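Small archaeal modifier protein 1 (Haloferax volcanii DS2, PDB 4HRO) serves as a ubiquitin-like tag joined through its C-terminal glycine to lysines of target proteins, and as a sulfur carrier in molybdenum cofactor biosynthesis. Local coordinates at residues A29-A34 with E73-G78; M4-F9 with V21-D26; V62-E67 with D79-F84. All blocks are in the same frame, centred on the assembly; numbering follows the deposited sequence.

Interaction 1 of 3, residues A29-A34 with E73-G78. With CA (calcium ion), chain D.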
ATOM      1  N   ALA A  29       7.107   0.775  11.470  1.00  9.31           N
ATOM      2  CA  ALA A  29       6.247   1.313  10.406  1.00  8.81           C
ATOM      3  C   ALA A  29       4.895   0.641  10.437  1.00  6.97           C
ATOM      4  O   ALA A  29       4.798  -0.577  10.549  1.00  7.89           O
ATOM      5  CB  ALA A  29       6.878   1.099   9.043  1.00  9.43           C
ATOM      6  N   THR A  30       3.853   1.437  10.293  1.00  6.69           N
ATOM      7  CA  THR A  30       2.504   0.900  10.178  1.00  6.51           C
ATOM      8  C   THR A  30       2.203   0.520   8.734  1.00  5.63           C
ATOM      9  O   THR A  30       2.957   0.831   7.812  1.00  6.05           O
ATOM     10  CB  THR A  30       1.490   1.943  10.620  1.00  7.19           C
ATOM     11  OG1 THR A  30       1.600   3.055   9.729  1.00  7.63           O
ATOM     12  CG2 THR A  30       1.723   2.373  12.059  1.00  8.70           C
ATOM     13  N   VAL A  31       1.063  -0.115   8.532  1.00  5.77           N
ATOM     14  CA  VAL A  31       0.576  -0.362   7.198  1.00  5.61           C
ATOM     15  C   VAL A  31       0.456   0.942   6.408  1.00  5.72           C
ATOM     16  O   VAL A  31       0.824   1.006   5.229  1.00  5.52           O
ATOM     17  CB  VAL A  31      -0.768  -1.141   7.259  1.00  6.17           C
ATOM     18  CG1 VAL A  31      -1.448  -1.154   5.902  1.00  7.36           C
ATOM     19  CG2 VAL A  31      -0.532  -2.569   7.790  1.00  7.63           C
ATOM     20  N   GLY A  32      -0.047   1.991   7.052  1.00  5.92           N
ATOM     21  CA  GLY A  32      -0.112   3.309   6.446  1.00  6.00           C
ATOM     22  C   GLY A  32       1.251   3.864   6.040  1.00  5.62           C
ATOM     23  O   GLY A  32       1.404   4.464   4.971  1.00  5.80           O
ATOM     24  N   ASP A  33       2.257   3.658   6.881  1.00  5.69           N
ATOM     25  CA  ASP A  33       3.611   4.046   6.523  1.00  6.16           C
ATOM     26  C   ASP A  33       4.109   3.241   5.317  1.00  5.75           C
ATOM     27  O   ASP A  33       4.749   3.794   4.415  1.00  5.98           O
ATOM     28  CB  ASP A  33       4.580   3.841   7.685  1.00  6.98           C
ATOM     29  CG  ASP A  33       4.315   4.741   8.866  1.00  7.69           C
ATOM     30  OD1 ASP A  33       3.811   5.864   8.680  1.00  9.77           O
ATOM     31  OD2 ASP A  33       4.623   4.311   9.985  1.00  9.19           O
ATOM     32  N   ALA A  34       3.806   1.945   5.271  1.00  5.51           N
ATOM     33  CA  ALA A  34       4.191   1.123   4.114  1.00  5.43           C
ATOM     34  C   ALA A  34       3.452   1.572   2.840  1.00  5.39           C
ATOM     35  O   ALA A  34       4.026   1.539   1.741  1.00  5.63           O
ATOM     36  CB  ALA A  34       3.932  -0.355   4.391  1.00  6.13           C
ATOM     37  N   GLU A  73      -2.215  -0.591  11.748  1.00  8.89           N
ATOM     38  CA  GLU A  73      -1.667  -1.893  12.125  1.00  9.34           C
ATOM     39  C   GLU A  73      -0.180  -1.997  11.845  1.00  8.37           C
ATOM     40  O   GLU A  73       0.370  -1.267  11.030  1.00  7.47           O
ATOM     41  CB  GLU A  73      -2.432  -3.026  11.434  1.00 10.08           C
ATOM     42  CG  GLU A  73      -3.849  -3.193  11.984  1.00 11.69           C
ATOM     43  CD  GLU A  73      -4.682  -4.222  11.256  1.00 12.30           C
ATOM     44  OE1 GLU A  73      -5.900  -3.976  11.172  1.00 12.58           O
ATOM     45  OE2 GLU A  73      -4.140  -5.269  10.803  1.00 13.88           O
ATOM     46  N   ALA A  74       0.465  -2.921  12.544  1.00  8.42           N
ATOM     47  CA  ALA A  74       1.886  -3.167  12.396  1.00  8.05           C
ATOM     48  C   ALA A  74       2.226  -3.821  11.062  1.00  7.89           C
ATOM     49  O   ALA A  74       1.360  -4.353  10.376  1.00  8.66           O
ATOM     50  CB  ALA A  74       2.376  -4.051  13.545  1.00  9.30           C
ATOM     51  N   THR A  75       3.499  -3.739  10.713  1.00  7.29           N
ATOM     52  CA  THR A  75       4.053  -4.490   9.602  1.00  7.19           C
ATOM     53  C   THR A  75       5.289  -5.225  10.085  1.00  7.40           C
ATOM     54  O   THR A  75       5.860  -4.897  11.127  1.00  7.74           O
ATOM     55  CB  THR A  75       4.451  -3.591   8.407  1.00  6.99           C
ATOM     56  OG1 THR A  75       5.482  -2.674   8.796  1.00  7.27           O
ATOM     57  CG2 THR A  75       3.259  -2.863   7.845  1.00  7.16           C
ATOM     58  N   ALA A  76       5.742  -6.186   9.294  1.00  7.77           N
ATOM     59  CA  ALA A  76       6.937  -6.955   9.613  1.00  8.56           C
ATOM     60  C   ALA A  76       7.656  -7.373   8.344  1.00  8.14           C
ATOM     61  O   ALA A  76       7.055  -7.510   7.287  1.00  7.35           O
ATOM     62  CB  ALA A  76       6.562  -8.170  10.445  1.00 10.55           C
ATOM     63  N   ALA A  77       8.953  -7.609   8.476  1.00  8.39           N
ATOM     64  CA  ALA A  77       9.759  -8.132   7.392  1.00  8.40           C
ATOM     65  C   ALA A  77       9.105  -9.352   6.774  1.00  8.64           C
ATOM     66  O   ALA A  77       8.615 -10.231   7.481  1.00  9.58           O
ATOM     67  CB  ALA A  77      11.140  -8.479   7.904  1.00  9.72           C
ATOM     68  N   GLY A  78       9.078  -9.367   5.445  1.00  8.59           N
ATOM     69  CA  GLY A  78       8.497 -10.476   4.700  1.00  9.19           C
ATOM     70  C   GLY A  78       7.005 -10.344   4.442  1.00  8.43           C
ATOM     71  O   GLY A  78       6.415 -11.207   3.794  1.00  9.58           O
TER
HETATM   72 CA    CA D 102       7.140  -3.765  12.730  1.00  9.28          CA
HETATM   73  O   HOH W   1       5.371  -2.153  12.643  1.00  8.88           O
HETATM   74  O   HOH W   2       7.750  -2.839  10.506  1.00  9.24           O
HETATM   75  O   HOH W   3       8.888  -5.333  12.825  1.00 13.36           O
HETATM   76  O   HOH W   4       7.104  -3.218  15.101  1.00 13.80           O
HETATM   77  O   HOH W   5       5.854  -5.427  13.874  1.00 11.67           O
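The backbones of A29-V31 and E73-T75 run close beside each other where helix 31-41 begins, and the one strong backbone bond between them, V31 N to E73 O at 2.8 Å, ties the first turn of the helix to the loop that leads into strand 80-84. T75 carries most of the side-chain contact. Its OG1 donates to A29 O over 2.8 Å, coming from above the carbonyl plane, 44° out of it, while T75 N adds a weak bond to the same oxygen. A chi1 of 62° sets OG1 between its own backbone N and carbonyl carbon, and this turns CG2 the other way, toward the first residues of the helix, where it lies 3.6 Å from V31 N and also meets V31 CG2. That valine methyl in turn rests against the carbonyl oxygens of E73 and A74. With an alanine at T75, A29 O would probably be left to a water and the weak T75 N bond, and a gap would open beside V31 where the methyl had packed. Away from the loop, T30 and D33 bond reciprocally: D33 N reaches T30 OG1 at 3.0 Å, and T30 N meets D33 OD2 from above the carboxylate plane. The carboxylate, lying at the N-terminal end of the helix, is likely to be stabilised as an anion there. T75 O binds a calcium ion at 2.3 Å, together with five waters and G27 O. Through two of these waters the ion's shell is hydrogen-bonded to A29 O, T75 N and T75 OG1. The arrangement is a capping box at the N-terminus of the central helix of a beta-grasp fold, set beside a largely hydrated calcium site.

Interaction 2 of 3, residues M4-F9 with V21-D26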
ATOM      1  N   MET A   4       9.430  -5.630   2.549  1.00  7.52           N
ATOM      2  CA  MET A   4       8.150  -6.276   2.284  1.00  7.62           C
ATOM      3  C   MET A   4       7.723  -5.901   0.876  1.00  7.20           C
ATOM      4  O   MET A   4       8.436  -5.170   0.186  1.00  8.04           O
ATOM      5  CB  MET A   4       7.121  -5.888   3.362  1.00  7.37           C
ATOM      6  CG  MET A   4       6.868  -4.391   3.477  1.00  7.07           C
ATOM      7  SD  MET A   4       6.095  -3.874   5.034  1.00  8.19           S
ATOM      8  CE  MET A   4       7.433  -4.231   6.175  1.00  8.26           C
ATOM      9  N   GLU A   5       6.559  -6.364   0.449  0.50  6.98           N
ATOM     10  CA  GLU A   5       6.169  -6.183  -0.936  0.50  7.33           C
ATOM     11  C   GLU A   5       4.680  -5.950  -1.058  0.50  6.55           C
ATOM     12  O   GLU A   5       3.893  -6.651  -0.407  0.50  6.65           O
ATOM     13  CB  GLU A   5       6.597  -7.399  -1.749  0.50  8.25           C
ATOM     14  CG  GLU A   5       6.540  -7.219  -3.247  0.50 10.18           C
ATOM     15  CD  GLU A   5       7.222  -8.352  -3.977  0.50 13.76           C
ATOM     16  OE1 GLU A   5       7.251  -9.483  -3.453  0.50 14.37           O
ATOM     17  OE2 GLU A   5       7.727  -8.116  -5.084  0.50 16.12           O
ATOM     18  N   TRP A   6       4.321  -4.969  -1.892  1.00  5.94           N
ATOM     19  CA  TRP A   6       2.948  -4.678  -2.257  1.00  6.08           C
ATOM     20  C   TRP A   6       2.599  -5.385  -3.559  1.00  6.05           C
ATOM     21  O   TRP A   6       3.392  -5.380  -4.518  1.00  7.23           O
ATOM     22  CB  TRP A   6       2.769  -3.175  -2.485  1.00  5.98           C
ATOM     23  CG  TRP A   6       2.683  -2.373  -1.236  1.00  5.86           C
ATOM     24  CD1 TRP A   6       3.697  -1.720  -0.604  1.00  5.72           C
ATOM     25  CD2 TRP A   6       1.508  -2.142  -0.463  1.00  5.73           C
ATOM     26  NE1 TRP A   6       3.221  -1.084   0.526  1.00  5.72           N
ATOM     27  CE2 TRP A   6       1.877  -1.333   0.632  1.00  5.16           C
ATOM     28  CE3 TRP A   6       0.174  -2.555  -0.575  1.00  6.19           C
ATOM     29  CZ2 TRP A   6       0.960  -0.928   1.602  1.00  5.74           C
ATOM     30  CZ3 TRP A   6      -0.731  -2.151   0.386  1.00  6.28           C
ATOM     31  CH2 TRP A   6      -0.336  -1.351   1.456  1.00  6.26           C
ATOM     32  N   LYS A   7       1.390  -5.932  -3.610  1.00  5.90           N
ATOM     33  CA  LYS A   7       0.744  -6.301  -4.856  1.00  6.31           C
ATOM     34  C   LYS A   7      -0.339  -5.304  -5.179  1.00  6.03           C
ATOM     35  O   LYS A   7      -1.088  -4.868  -4.294  1.00  7.06           O
ATOM     36  CB  LYS A   7       0.162  -7.705  -4.772  1.00  6.36           C
ATOM     37  CG  LYS A   7       1.196  -8.746  -5.140  1.00  7.43           C
ATOM     38  CD  LYS A   7       0.609 -10.123  -5.184  1.00  7.96           C
ATOM     39  CE  LYS A   7       1.469 -11.049  -6.009  1.00  8.02           C
ATOM     40  NZ  LYS A   7       0.961 -12.424  -5.928  1.00  8.65           N
ATOM     41  N   LEU A   8      -0.381  -4.931  -6.458  1.00  5.93           N
ATOM     42  CA  LEU A   8      -1.322  -3.952  -6.987  1.00  6.25           C
ATOM     43  C   LEU A   8      -2.154  -4.594  -8.091  1.00  6.24           C
ATOM     44  O   LEU A   8      -1.697  -5.507  -8.773  1.00  6.57           O
ATOM     45  CB  LEU A   8      -0.561  -2.777  -7.600  1.00  6.99           C
ATOM     46  CG  LEU A   8       0.430  -2.048  -6.696  1.00  8.46           C
ATOM     47  CD1 LEU A   8       1.142  -0.953  -7.506  1.00 11.63           C
ATOM     48  CD2 LEU A   8      -0.202  -1.523  -5.445  1.00 11.56           C
ATOM     49  N   PHE A   9      -3.360  -4.064  -8.292  1.00  6.55           N
ATOM     50  CA  PHE A   9      -4.347  -4.646  -9.190  1.00  6.72           C
ATOM     51  C   PHE A   9      -4.993  -3.579 -10.041  1.00  6.86           C
ATOM     52  O   PHE A   9      -5.109  -2.413  -9.639  1.00  7.88           O
ATOM     53  CB  PHE A   9      -5.383  -5.442  -8.381  1.00  7.00           C
ATOM     54  CG  PHE A   9      -4.756  -6.550  -7.613  1.00  5.95           C
ATOM     55  CD1 PHE A   9      -4.603  -7.796  -8.192  1.00  6.82           C
ATOM     56  CD2 PHE A   9      -4.222  -6.327  -6.369  1.00  6.71           C
ATOM     57  CE1 PHE A   9      -3.954  -8.810  -7.521  1.00  7.09           C
ATOM     58  CE2 PHE A   9      -3.567  -7.341  -5.690  1.00  7.34           C
ATOM     59  CZ  PHE A   9      -3.419  -8.568  -6.267  1.00  7.69           C
ATOM     60  N   VAL A  21       5.583  -4.313  -5.999  1.00  6.37           N
ATOM     61  CA  VAL A  21       6.493  -3.234  -5.638  1.00  6.71           C
ATOM     62  C   VAL A  21       7.132  -3.537  -4.303  1.00  6.57           C
ATOM     63  O   VAL A  21       6.454  -3.683  -3.297  1.00  7.10           O
ATOM     64  CB  VAL A  21       5.785  -1.859  -5.541  1.00  6.99           C
ATOM     65  CG1 VAL A  21       6.767  -0.789  -5.107  1.00  8.32           C
ATOM     66  CG2 VAL A  21       5.139  -1.474  -6.855  1.00  8.55           C
ATOM     67  N   ARG A  22       8.458  -3.614  -4.296  1.00  7.29           N
ATOM     68  CA  ARG A  22       9.219  -3.799  -3.078  1.00  8.07           C
ATOM     69  C   ARG A  22       9.342  -2.490  -2.316  1.00  7.54           C
ATOM     70  O   ARG A  22       9.604  -1.445  -2.921  1.00  9.11           O
ATOM     71  CB  ARG A  22      10.635  -4.296  -3.399  1.00  9.48           C
ATOM     72  CG  ARG A  22      10.707  -5.581  -4.176  1.00 11.53           C
ATOM     73  CD  ARG A  22      12.154  -6.001  -4.378  1.00 12.32           C
ATOM     74  NE  ARG A  22      12.252  -7.134  -5.289  1.00 13.96           N
ATOM     75  CZ  ARG A  22      13.394  -7.652  -5.733  1.00 15.37           C
ATOM     76  NH1 ARG A  22      14.563  -7.149  -5.351  1.00 17.36           N
ATOM     77  NH2 ARG A  22      13.358  -8.682  -6.565  1.00 16.55           N
ATOM     78  N   VAL A  23       9.198  -2.562  -0.996  1.00  7.43           N
ATOM     79  CA  VAL A  23       9.463  -1.420  -0.127  1.00  7.52           C
ATOM     80  C   VAL A  23      10.291  -1.865   1.074  1.00  7.88           C
ATOM     81  O   VAL A  23      10.358  -3.045   1.407  1.00  8.27           O
ATOM     82  CB  VAL A  23       8.160  -0.681   0.344  1.00  7.37           C
ATOM     83  CG1 VAL A  23       7.374  -0.140  -0.849  1.00  8.15           C
ATOM     84  CG2 VAL A  23       7.281  -1.569   1.248  1.00  8.12           C
ATOM     85  N   ASP A  24      10.922  -0.897   1.729  1.00  8.85           N
ATOM     86  CA  ASP A  24      11.812  -1.124   2.882  1.00 10.02           C
ATOM     87  C   ASP A  24      11.468  -0.028   3.892  1.00  9.90           C
ATOM     88  O   ASP A  24      11.635   1.159   3.587  1.00 12.57           O
ATOM     89  CB  ASP A  24      13.268  -1.040   2.384  1.00 11.75           C
ATOM     90  CG  ASP A  24      14.316  -1.161   3.469  1.00 14.53           C
ATOM     91  OD1 ASP A  24      14.007  -1.521   4.616  1.00 18.19           O
ATOM     92  OD2 ASP A  24      15.487  -0.889   3.121  1.00 20.82           O
ATOM     93  N   VAL A  25      10.928  -0.405   5.041  1.00  9.23           N
ATOM     94  CA  VAL A  25      10.358   0.567   5.977  1.00  9.58           C
ATOM     95  C   VAL A  25      10.924   0.406   7.390  1.00  9.33           C
ATOM     96  O   VAL A  25      11.639  -0.546   7.680  1.00  9.69           O
ATOM     97  CB  VAL A  25       8.815   0.455   5.993  1.00  9.88           C
ATOM     98  CG1 VAL A  25       8.239   0.778   4.614  1.00 12.11           C
ATOM     99  CG2 VAL A  25       8.383  -0.925   6.446  1.00 11.03           C
ATOM    100  N   ASP A  26      10.622   1.361   8.272  0.80  9.14           N
ATOM    101  CA  ASP A  26      11.123   1.294   9.645  0.80  9.43           C
ATOM    102  C   ASP A  26      10.545   0.127  10.427  0.80  9.61           C
ATOM    103  O   ASP A  26       9.517  -0.461  10.055  0.80  9.52           O
ATOM    104  CB  ASP A  26      10.826   2.586  10.432  0.80 10.12           C
ATOM    105  CG  ASP A  26      11.811   3.683  10.169  0.80 11.86           C
ATOM    106  OD1 ASP A  26      12.758   3.485   9.395  0.80 13.25           O
ATOM    107  OD2 ASP A  26      11.602   4.754  10.759  0.80 11.89           O
TER
HETATM  108  O   HOH W   6       9.801  -8.354  -6.339  1.00 23.32           O
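M4 and W6 on strand 2-8 each exchange a pair of backbone hydrogen bonds with strand 20-25, M4 with V23 and W6 with V21, in antiparallel register. V23 N to M4 O, at 3.0 Å, is nearly straight (176°), and W6 N reaches V21 O at 2.9 Å. Between them E5 faces R22 as a non-hydrogen-bonded pair.

The apolar contacts lie on the face that carries M4, W6, V21 and V23. CG of M4 sits between its own backbone N and carbonyl carbon (chi1 58°), which places it 3.6 Å from V23 CG2; the chain then bends at chi3, bringing CE across V25 CG2 at 3.5 Å, a tight fit. W6 presents the edge of its indole, CD1 lying 4.0 Å from V23 CG1, and L8 CD1 reaches V21 CG2.

On the other face E5 and R22 lie next to each other without their charged atoms in contact. A water bonds to R22 NE in the guanidinium plane; its link to E5, modelled in two conformers, is doubtful.

Strand 20-25 is an outer strand of the sheet, whereas strand 2-8 also pairs with strand 80-84. L38 of helix 31-41 packs on W6, L8 and V21, and A13 and A16 of helix 10-16 touch L8.

Interaction 3 of 3, residues V62-E67 with D79-F84. With CA (calcium ion), chain C.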
ATOM      1  N   VAL A  62      -7.173  -2.716   1.675  1.00  8.37           N
ATOM      2  CA  VAL A  62      -5.788  -2.935   2.022  1.00  8.13           C
ATOM      3  C   VAL A  62      -5.725  -4.236   2.801  1.00  7.31           C
ATOM      4  O   VAL A  62      -6.421  -4.382   3.813  1.00  8.01           O
ATOM      5  CB  VAL A  62      -5.268  -1.785   2.896  1.00  9.06           C
ATOM      6  CG1 VAL A  62      -3.817  -2.016   3.231  1.00 10.92           C
ATOM      7  CG2 VAL A  62      -5.458  -0.433   2.210  1.00 11.29           C
ATOM      8  N   LEU A  63      -4.897  -5.177   2.355  1.00  6.90           N
ATOM      9  CA  LEU A  63      -4.686  -6.433   3.054  1.00  7.44           C
ATOM     10  C   LEU A  63      -3.254  -6.558   3.511  1.00  7.09           C
ATOM     11  O   LEU A  63      -2.319  -6.113   2.824  1.00  7.40           O
ATOM     12  CB  LEU A  63      -5.015  -7.637   2.177  1.00  8.18           C
ATOM     13  CG  LEU A  63      -6.366  -7.694   1.497  1.00 11.56           C
ATOM     14  CD1 LEU A  63      -6.511  -9.042   0.798  1.00 14.50           C
ATOM     15  CD2 LEU A  63      -7.507  -7.460   2.435  1.00 14.78           C
ATOM     16  N   ARG A  64      -3.083  -7.198   4.662  1.00  7.17           N
ATOM     17  CA  ARG A  64      -1.782  -7.599   5.167  1.00  6.87           C
ATOM     18  C   ARG A  64      -1.828  -9.113   5.356  1.00  7.08           C
ATOM     19  O   ARG A  64      -2.643  -9.627   6.141  1.00  7.05           O
ATOM     20  CB  ARG A  64      -1.480  -6.922   6.507  1.00  7.70           C
ATOM     21  CG  ARG A  64      -0.190  -7.393   7.118  1.00  7.47           C
ATOM     22  CD  ARG A  64       0.043  -6.846   8.490  1.00  8.66           C
ATOM     23  NE  ARG A  64       1.363  -7.265   8.947  1.00  9.24           N
ATOM     24  CZ  ARG A  64       1.669  -7.604  10.196  1.00 11.54           C
ATOM     25  NH1 ARG A  64       0.766  -7.576  11.180  1.00 13.96           N
ATOM     26  NH2 ARG A  64       2.916  -7.974  10.464  1.00 14.03           N
ATOM     27  N   ASN A  65      -0.981  -9.846   4.639  1.00  7.16           N
ATOM     28  CA  ASN A  65      -0.924 -11.295   4.721  1.00  8.32           C
ATOM     29  C   ASN A  65      -2.317 -11.909   4.592  1.00  8.68           C
ATOM     30  O   ASN A  65      -2.682 -12.826   5.327  1.00 10.44           O
ATOM     31  CB  ASN A  65      -0.205 -11.717   6.004  1.00  8.72           C
ATOM     32  CG  ASN A  65       1.196 -11.140   6.112  1.00  9.06           C
ATOM     33  OD1 ASN A  65       1.646 -10.735   7.188  1.00 11.00           O
ATOM     34  ND2 ASN A  65       1.891 -11.102   5.007  1.00  7.46           N
ATOM     35  N   GLY A  66      -3.082 -11.414   3.627  1.00  8.54           N
ATOM     36  CA  GLY A  66      -4.370 -11.993   3.254  1.00  9.94           C
ATOM     37  C   GLY A  66      -5.559 -11.549   4.087  1.00 10.80           C
ATOM     38  O   GLY A  66      -6.673 -11.996   3.828  1.00 12.58           O
ATOM     39  N   GLU A  67      -5.362 -10.683   5.075  1.00 10.56           N
ATOM     40  CA  GLU A  67      -6.460 -10.215   5.934  1.00 11.12           C
ATOM     41  C   GLU A  67      -6.594  -8.705   5.835  1.00 10.32           C
ATOM     42  O   GLU A  67      -5.581  -7.995   5.768  1.00  9.34           O
ATOM     43  CB  GLU A  67      -6.191 -10.591   7.395  1.00 12.50           C
ATOM     44  CG  GLU A  67      -5.958 -12.077   7.667  1.00 16.77           C
ATOM     45  CD  GLU A  67      -5.702 -12.362   9.146  1.00 21.68           C
ATOM     46  OE1 GLU A  67      -4.611 -12.884   9.480  1.00 25.75           O
ATOM     47  OE2 GLU A  67      -6.584 -12.048   9.977  1.00 24.19           O
ATOM     48  N   ASP A  79       6.361  -9.277   4.915  1.00  7.55           N
ATOM     49  CA  ASP A  79       4.923  -9.136   4.737  1.00  7.19           C
ATOM     50  C   ASP A  79       4.551  -9.074   3.253  1.00  6.55           C
ATOM     51  O   ASP A  79       5.300  -8.557   2.415  1.00  7.20           O
ATOM     52  CB  ASP A  79       4.382  -7.870   5.406  1.00  8.02           C
ATOM     53  CG  ASP A  79       4.071  -8.026   6.871  1.00  9.09           C
ATOM     54  OD1 ASP A  79       4.127  -9.134   7.430  1.00  9.96           O
ATOM     55  OD2 ASP A  79       3.742  -6.976   7.464  1.00 10.21           O
ATOM     56  N   GLU A  80       3.369  -9.601   2.967  1.00  6.46           N
ATOM     57  CA  GLU A  80       2.712  -9.551   1.683  1.00  6.02           C
ATOM     58  C   GLU A  80       1.525  -8.611   1.827  1.00  5.75           C
ATOM     59  O   GLU A  80       0.489  -8.975   2.414  1.00  6.81           O
ATOM     60  CB  GLU A  80       2.250 -10.957   1.291  1.00  5.94           C
ATOM     61  CG  GLU A  80       3.435 -11.878   1.102  1.00  7.07           C
ATOM     62  CD  GLU A  80       3.079 -13.337   0.931  1.00  6.77           C
ATOM     63  OE1 GLU A  80       1.948 -13.761   1.187  1.00  8.80           O
ATOM     64  OE2 GLU A  80       3.944 -14.138   0.556  1.00 10.94           O
ATOM     65  N   LEU A  81       1.677  -7.390   1.326  1.00  5.35           N
ATOM     66  CA  LEU A  81       0.639  -6.370   1.405  1.00  5.24           C
ATOM     67  C   LEU A  81      -0.053  -6.305   0.061  1.00  5.51           C
ATOM     68  O   LEU A  81       0.583  -6.478  -0.977  1.00  5.96           O
ATOM     69  CB  LEU A  81       1.268  -5.011   1.763  1.00  5.49           C
ATOM     70  CG  LEU A  81       2.152  -5.018   3.022  1.00  6.14           C
ATOM     71  CD1 LEU A  81       2.741  -3.619   3.249  1.00  8.01           C
ATOM     72  CD2 LEU A  81       1.423  -5.522   4.248  1.00  8.51           C
ATOM     73  N   ALA A  82      -1.349  -6.039   0.055  1.00  5.54           N
ATOM     74  CA  ALA A  82      -2.116  -5.963  -1.194  1.00  6.36           C
ATOM     75  C   ALA A  82      -3.015  -4.746  -1.177  1.00  6.10           C
ATOM     76  O   ALA A  82      -3.610  -4.405  -0.141  1.00  6.51           O
ATOM     77  CB  ALA A  82      -2.935  -7.227  -1.431  1.00  7.20           C
ATOM     78  N   LEU A  83      -3.136  -4.106  -2.331  1.00  6.09           N
ATOM     79  CA  LEU A  83      -3.929  -2.914  -2.492  1.00  6.38           C
ATOM     80  C   LEU A  83      -4.885  -3.118  -3.656  1.00  7.03           C
ATOM     81  O   LEU A  83      -4.454  -3.196  -4.827  1.00  7.09           O
ATOM     82  CB  LEU A  83      -3.011  -1.725  -2.762  1.00  7.19           C
ATOM     83  CG  LEU A  83      -3.634  -0.337  -2.688  1.00  7.92           C
ATOM     84  CD1 LEU A  83      -4.121  -0.035  -1.295  1.00  9.23           C
ATOM     85  CD2 LEU A  83      -2.645   0.730  -3.118  1.00  9.02           C
ATOM     86  N   PHE A  84      -6.178  -3.205  -3.341  1.00  8.01           N
ATOM     87  CA  PHE A  84      -7.211  -3.368  -4.353  1.00  9.08           C
ATOM     88  C   PHE A  84      -8.032  -2.102  -4.448  1.00  9.20           C
ATOM     89  O   PHE A  84      -8.457  -1.552  -3.437  1.00  9.13           O
ATOM     90  CB  PHE A  84      -8.166  -4.521  -3.999  1.00  9.37           C
ATOM     91  CG  PHE A  84      -7.559  -5.889  -4.087  1.00  9.92           C
ATOM     92  CD1 PHE A  84      -7.595  -6.586  -5.272  1.00  8.39           C
ATOM     93  CD2 PHE A  84      -7.012  -6.502  -2.979  1.00 10.15           C
ATOM     94  CE1 PHE A  84      -7.070  -7.855  -5.366  1.00  9.63           C
ATOM     95  CE2 PHE A  84      -6.481  -7.769  -3.070  1.00 10.43           C
ATOM     96  CZ  PHE A  84      -6.516  -8.443  -4.263  1.00  9.77           C
TER
HETATM   97 CA    CA C 101       2.602 -16.107   0.555  1.00  7.15          CA
HETATM   98  O   HOH W   7      -2.158  -9.585   1.537  1.00 14.82           O
HETATM   99  O   HOH W   8       0.681 -16.593   1.895  1.00 10.11           O
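R64 and D79 form a salt bridge at the end of the ladder between strands 61-64 and 80-84. The arginine chain is extended, with CG anti to the backbone N (chi1 175°), which carries the guanidinium out over the face that holds V62 and L81 and across to D79 on the neighbouring segment. NE donates to D79 OD2 at 2.8 Å, from within the guanidinium plane but above that of the carboxylate, the two planes standing 64° apart; NH2 adds only weak bonds to both oxygens. D79 OD2 also accepts from A76 N, and this second bond helps fix the carboxylate's rotation. Behind the charged end, R64 CG lies 3.8 Å from L81 CD2, so the aliphatic part of the arginine rests on the leucine.

Further along the same face, V62 and L83 lie side by side and point the same way, V62 CG2 3.8 Å from L83 CD1. On the other face L63 CB meets A82 CB, and L63 CD1 approaches F84 CE2 at 4.1 Å. L63 and A82 exchange two backbone bonds, and N65 N donates to E80 O at 2.8 Å. A water joins that same oxygen to G66 N. Both carboxylate oxygens of E80 bind a second calcium ion.

Beyond a type I' turn from R64 to E67 the chain moves on to strand 67-68; the contact itself is the antiparallel pairing of strand 61-64 with central strand 80-84 of the ubiquitin-like beta-grasp sheet.

Interactions 2 and 3 belong to one sheet and meet in its middle, where strand 2-8 pairs with strand 80-84: E5 O accepts from L81 N and K7 N donates to L81 O. Interaction 2 is the more buried, its apolar side chains turned to helix 31-41, while interactions 1 and 3 are only partly buried. Interaction 3 mixes leucine and valine packing with a salt bridge and holds a calcium ion at E80. Interaction 1 fastens the start of the helix to a loop through a hydroxyl and a backbone bond, with calcium bound on the loop side. It touches both others, W6 NE1 bonding weakly to A34 O and A34 CB packing on L81 CD1.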